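Carbohydrate kinase, FGGY (Novosphingobium aromaticivorans, PDB 3H6E) probably acts as a carbohydrate kinase of the FGGY family, transferring a phosphoryl group to a sugar or related substrate. Local coordinates at residues A237-D249 and A429-L443. Sequence-based numbering, arbitrary orientation.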
loop_
_atom_site.group_PDB
_atom_site.type_symbol
_atom_site.label_atom_id
_atom_site.label_comp_id
_atom_site.label_asym_id
_atom_site.label_seq_id
_atom_site.Cartn_x
_atom_site.Cartn_y
_atom_site.Cartn_z
ATOM N N ALA A 237 1.782 6.568 3.402
ATOM C CA ALA A 237 3.211 6.348 3.588
ATOM C C ALA A 237 4.043 7.106 2.556
ATOM O O ALA A 237 5.173 7.499 2.830
ATOM C CB ALA A 237 3.523 4.861 3.533
ATOM N N LEU A 238 3.484 7.300 1.367
ATOM C CA LEU A 238 4.189 8.020 0.313
ATOM C C LEU A 238 4.299 9.500 0.659
ATOM O O LEU A 238 5.379 10.095 0.552
ATOM C CB LEU A 238 3.502 7.827 -1.038
ATOM C CG LEU A 238 3.620 6.417 -1.613
ATOM C CD1 LEU A 238 3.044 6.368 -3.025
ATOM C CD2 LEU A 238 5.073 5.947 -1.600
ATOM N N LEU A 239 3.178 10.086 1.075
ATOM C CA LEU A 239 3.178 11.440 1.617
ATOM C C LEU A 239 4.266 11.584 2.664
ATOM O O LEU A 239 5.088 12.493 2.601
ATOM C CB LEU A 239 1.830 11.767 2.253
ATOM C CG LEU A 239 0.790 12.412 1.346
ATOM C CD1 LEU A 239 -0.468 12.728 2.144
ATOM C CD2 LEU A 239 1.358 13.664 0.709
ATOM N N ALA A 240 4.258 10.676 3.634
ATOM C CA ALA A 240 5.262 10.675 4.690
ATOM C C ALA A 240 6.676 10.682 4.111
ATOM O O ALA A 240 7.460 11.596 4.366
ATOM C CB ALA A 240 5.068 9.481 5.604
ATOM N N ALA A 241 6.990 9.658 3.327
ATOM C CA ALA A 241 8.303 9.538 2.707
ATOM C C ALA A 241 8.717 10.833 2.008
ATOM O O ALA A 241 9.876 11.242 2.082
ATOM C CB ALA A 241 8.318 8.377 1.730
ATOM N N ARG A 242 7.767 11.478 1.340
ATOM C CA ARG A 242 8.053 12.719 0.627
ATOM C C ARG A 242 8.292 13.884 1.584
ATOM O O ARG A 242 8.685 14.972 1.167
ATOM C CB ARG A 242 6.930 13.051 -0.361
ATOM C CG ARG A 242 6.792 12.044 -1.496
ATOM C CD ARG A 242 6.076 12.637 -2.690
ATOM N NE ARG A 242 4.671 12.916 -2.415
ATOM C CZ ARG A 242 3.671 12.085 -2.698
ATOM N NH1 ARG A 242 3.916 10.912 -3.267
ATOM N NH2 ARG A 242 2.422 12.425 -2.413
ATOM N N GLY A 243 8.045 13.650 2.870
ATOM C CA GLY A 243 8.328 14.635 3.897
ATOM C C GLY A 243 9.816 14.736 4.182
ATOM O O GLY A 243 10.319 15.807 4.521
ATOM N N PHE A 244 10.523 13.616 4.045
ATOM C CA PHE A 244 11.968 13.600 4.231
ATOM C C PHE A 244 12.645 14.543 3.240
ATOM O O PHE A 244 12.222 14.654 2.088
ATOM C CB PHE A 244 12.525 12.181 4.081
ATOM C CG PHE A 244 12.080 11.234 5.157
ATOM C CD1 PHE A 244 12.451 11.438 6.475
ATOM C CD2 PHE A 244 11.301 10.130 4.848
ATOM C CE1 PHE A 244 12.046 10.566 7.471
ATOM C CE2 PHE A 244 10.891 9.249 5.838
ATOM C CZ PHE A 244 11.264 9.468 7.151
ATOM N N ALA A 245 13.696 15.219 3.693
ATOM C CA ALA A 245 14.377 16.221 2.880
ATOM C C ALA A 245 15.019 15.635 1.626
ATOM O O ALA A 245 15.149 16.328 0.618
ATOM C CB ALA A 245 15.413 16.970 3.710
ATOM N N GLU A 246 15.416 14.365 1.689
ATOM C CA GLU A 246 16.065 13.709 0.553
ATOM C C GLU A 246 15.063 13.218 -0.489
ATOM O O GLU A 246 15.411 13.024 -1.654
ATOM C CB GLU A 246 16.931 12.528 1.008
ATOM C CG GLU A 246 18.165 12.911 1.811
ATOM C CD GLU A 246 17.865 13.078 3.282
ATOM O OE1 GLU A 246 16.885 12.467 3.758
ATOM O OE2 GLU A 246 18.607 13.817 3.962
ATOM N N ILE A 247 13.825 13.002 -0.064
ATOM C CA ILE A 247 12.807 12.477 -0.957
ATOM C C ILE A 247 12.037 13.621 -1.595
ATOM O O ILE A 247 12.228 13.938 -2.771
ATOM C CB ILE A 247 11.838 11.552 -0.210
ATOM C CG1 ILE A 247 12.617 10.564 0.661
ATOM C CG2 ILE A 247 10.940 10.816 -1.192
ATOM C CD1 ILE A 247 13.639 9.750 -0.100
ATOM N N ALA A 248 11.172 14.242 -0.803
ATOM C CA ALA A 248 10.434 15.418 -1.238
ATOM C C ALA A 248 9.878 15.261 -2.646
ATOM O O ALA A 248 8.980 14.452 -2.891
ATOM C CB ALA A 248 11.317 16.657 -1.153
ATOM N N ASP A 249 10.431 16.035 -3.572
ATOM C CA ASP A 249 9.900 16.102 -4.921
ATOM C C ASP A 249 10.798 15.379 -5.918
ATOM O O ASP A 249 10.489 15.308 -7.107
ATOM C CB ASP A 249 9.758 17.564 -5.328
ATOM C CG ASP A 249 8.417 17.862 -5.939
ATOM O OD1 ASP A 249 7.553 16.956 -5.926
ATOM O OD2 ASP A 249 8.228 19.003 -6.419
ATOM N N ALA A 429 -0.826 11.780 6.382
ATOM C CA ALA A 429 -1.975 12.646 6.137
ATOM C C ALA A 429 -1.763 14.095 6.584
ATOM O O ALA A 429 -2.277 15.020 5.962
ATOM C CB ALA A 429 -3.218 12.065 6.787
ATOM N N LEU A 430 -1.019 14.295 7.666
ATOM C CA LEU A 430 -0.717 15.644 8.136
ATOM C C LEU A 430 -0.143 16.508 7.019
ATOM O O LEU A 430 -0.453 17.696 6.914
ATOM C CB LEU A 430 0.267 15.597 9.304
ATOM C CG LEU A 430 -0.314 15.503 10.716
ATOM C CD1 LEU A 430 -1.328 14.379 10.838
ATOM C CD2 LEU A 430 0.807 15.334 11.728
ATOM N N ARG A 431 0.693 15.901 6.181
ATOM C CA ARG A 431 1.351 16.620 5.097
ATOM C C ARG A 431 0.357 17.089 4.038
ATOM O O ARG A 431 0.714 17.812 3.106
ATOM C CB ARG A 431 2.441 15.752 4.470
ATOM C CG ARG A 431 3.518 15.325 5.455
ATOM C CD ARG A 431 4.869 15.221 4.774
ATOM N NE ARG A 431 5.110 16.366 3.902
ATOM C CZ ARG A 431 4.960 16.339 2.581
ATOM N NH1 ARG A 431 4.576 15.221 1.978
ATOM N NH2 ARG A 431 5.194 17.427 1.859
ATOM N N LEU A 432 -0.894 16.680 4.196
ATOM C CA LEU A 432 -1.960 17.106 3.306
ATOM C C LEU A 432 -2.425 18.501 3.730
ATOM O O LEU A 432 -2.914 19.290 2.914
ATOM C CB LEU A 432 -3.112 16.105 3.380
ATOM C CG LEU A 432 -3.697 15.567 2.075
ATOM C CD1 LEU A 432 -2.646 15.528 0.971
ATOM C CD2 LEU A 432 -4.298 14.187 2.311
ATOM N N ILE A 433 -2.263 18.794 5.018
ATOM C CA ILE A 433 -2.576 20.106 5.567
ATOM C C ILE A 433 -1.353 21.007 5.486
ATOM O O ILE A 433 -1.375 22.049 4.833
ATOM C CB ILE A 433 -2.983 20.009 7.045
ATOM C CG1 ILE A 433 -4.071 18.950 7.237
ATOM C CG2 ILE A 433 -3.434 21.371 7.561
ATOM C CD1 ILE A 433 -4.371 18.649 8.691
ATOM N N ASP A 434 -0.288 20.593 6.165
ATOM C CA ASP A 434 0.969 21.330 6.168
ATOM C C ASP A 434 2.077 20.529 5.483
ATOM O O ASP A 434 2.758 19.728 6.122
ATOM C CB ASP A 434 1.371 21.684 7.605
ATOM C CG ASP A 434 2.695 22.425 7.680
ATOM O OD1 ASP A 434 3.272 22.738 6.616
ATOM O OD2 ASP A 434 3.158 22.695 8.811
ATOM N N PRO A 435 2.255 20.743 4.171
ATOM C CA PRO A 435 3.307 20.076 3.396
ATOM C C PRO A 435 4.711 20.327 3.952
ATOM O O PRO A 435 5.589 19.484 3.771
ATOM C CB PRO A 435 3.167 20.704 2.004
ATOM C CG PRO A 435 1.742 21.134 1.928
ATOM C CD PRO A 435 1.392 21.583 3.322
ATOM N N GLY A 436 4.920 21.462 4.612
ATOM C CA GLY A 436 6.218 21.784 5.182
ATOM C C GLY A 436 6.601 20.868 6.331
ATOM O O GLY A 436 7.755 20.825 6.753
ATOM N N LEU A 437 5.620 20.127 6.830
ATOM C CA LEU A 437 5.806 19.247 7.977
ATOM C C LEU A 437 6.570 17.973 7.601
ATOM O O LEU A 437 6.328 17.378 6.551
ATOM C CB LEU A 437 4.442 18.891 8.566
ATOM C CG LEU A 437 4.330 18.633 10.067
ATOM C CD1 LEU A 437 5.133 19.657 10.873
ATOM C CD2 LEU A 437 2.860 18.631 10.481
ATOM N N ARG A 438 7.485 17.553 8.471
ATOM C CA ARG A 438 8.334 16.399 8.189
ATOM C C ARG A 438 8.146 15.267 9.197
ATOM O O ARG A 438 7.665 15.491 10.306
ATOM C CB ARG A 438 9.805 16.821 8.138
ATOM C CG ARG A 438 10.082 17.954 7.171
ATOM C CD ARG A 438 11.554 18.032 6.815
ATOM N NE ARG A 438 11.834 19.161 5.933
ATOM C CZ ARG A 438 12.016 19.063 4.619
ATOM N NH1 ARG A 438 11.956 17.881 4.017
ATOM N NH2 ARG A 438 12.265 20.154 3.909
ATOM N N PRO A 439 8.532 14.042 8.807
ATOM C CA PRO A 439 8.417 12.863 9.674
ATOM C C PRO A 439 9.372 12.937 10.861
ATOM O O PRO A 439 10.086 13.928 11.022
ATOM C CB PRO A 439 8.836 11.704 8.753
ATOM C CG PRO A 439 8.755 12.247 7.364
ATOM C CD PRO A 439 9.072 13.699 7.482
ATOM N N GLN A 440 9.380 11.896 11.685
ATOM C CA GLN A 440 10.327 11.811 12.789
ATOM C C GLN A 440 11.643 11.231 12.293
ATOM O O GLN A 440 11.668 10.435 11.354
ATOM C CB GLN A 440 9.770 10.956 13.929
ATOM C CG GLN A 440 8.776 11.684 14.812
ATOM C CD GLN A 440 9.410 12.845 15.546
ATOM O OE1 GLN A 440 10.360 12.667 16.311
ATOM N NE2 GLN A 440 8.884 14.045 15.322
ATOM N N GLY A 441 12.734 11.641 12.924
ATOM C CA GLY A 441 14.052 11.174 12.547
ATOM C C GLY A 441 14.512 11.750 11.223
ATOM O O GLY A 441 13.935 12.705 10.701
ATOM N N GLU A 442 15.572 11.164 10.685
ATOM C CA GLU A 442 16.107 11.564 9.395
ATOM C C GLU A 442 16.456 10.309 8.621
ATOM O O GLU A 442 16.467 9.215 9.179
ATOM C CB GLU A 442 17.358 12.421 9.576
ATOM C CG GLU A 442 17.106 13.763 10.236
ATOM C CD GLU A 442 18.393 14.492 10.575
ATOM O OE1 GLU A 442 19.433 13.819 10.739
ATOM O OE2 GLU A 442 18.360 15.737 10.678
ATOM N N LEU A 443 16.737 10.463 7.333
ATOM C CA LEU A 443 17.194 9.333 6.540
ATOM C C LEU A 443 18.699 9.160 6.688
ATOM O O LEU A 443 19.458 10.127 6.607
ATOM C CB LEU A 443 16.818 9.507 5.069
ATOM C CG LEU A 443 15.317 9.556 4.783
ATOM C CD1 LEU A 443 15.063 9.605 3.284
ATOM C CD2 LEU A 443 14.614 8.361 5.421
HETATM O O HOH W 1 4.623 16.117 -1.327
HETATM O O HOH W 2 15.804 13.145 6.371
#
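With CG set beside its backbone N (chi1 -59°) and the chain bent at chi2 and chi3, Arg431 folds its guanidinium against the C-terminal part of helix 233-241, where NH1 donates to Leu239 O at 2.8 Å. The carbonyl lies somewhat out of the guanidinium plane. Arg431 NE and NH2 grip Pro435 O side-on, in plane, NH2 at 2.8 Å; a weak bond from NE reaches Leu437 O. The arginine thus ties the turn from Asp434 to Leu437 to a backbone oxygen of that helix. Replacing Arg431 by alanine removes the donors to Leu239 O and Pro435 O, and is likely to let the turn 434-437 drift from the helix. Gly243 CA packs 3.6 Å from Arg431 CD, and a CB here would run into both that carbon and the ring of Pro439.

In Phe244, CG lies beside the backbone N (chi1 -66°), which carries the ring between two aliphatic groups in CH-pi contacts: Pro439 CG stands 3.7 Å from the centroid of the Phe244 ring, and Leu443 CD2 covers the opposite face almost exactly over the centre. Leu443 CD1 continues to Ile247 CD1, while a water bridges Glu246 OE1 and Leu443 N. Arg438, extended from CG to NE, brings NH1 to Gly243 O at 2.7 Å, with Ala245 CB over one guanidinium face.

Leu239 CD1 meets Leu432 CD1, and both side chains touch Leu231 of strand 226-232, whereas Phe244 and Leu443 share Leu392 of strand 390-394. The contact thus lies between the two central sheets, touching one strand of each, and joins the segment that links them to the chain leading into edge strand 443-445, within the two-domain actin-like ATPase fold of FGGY kinases.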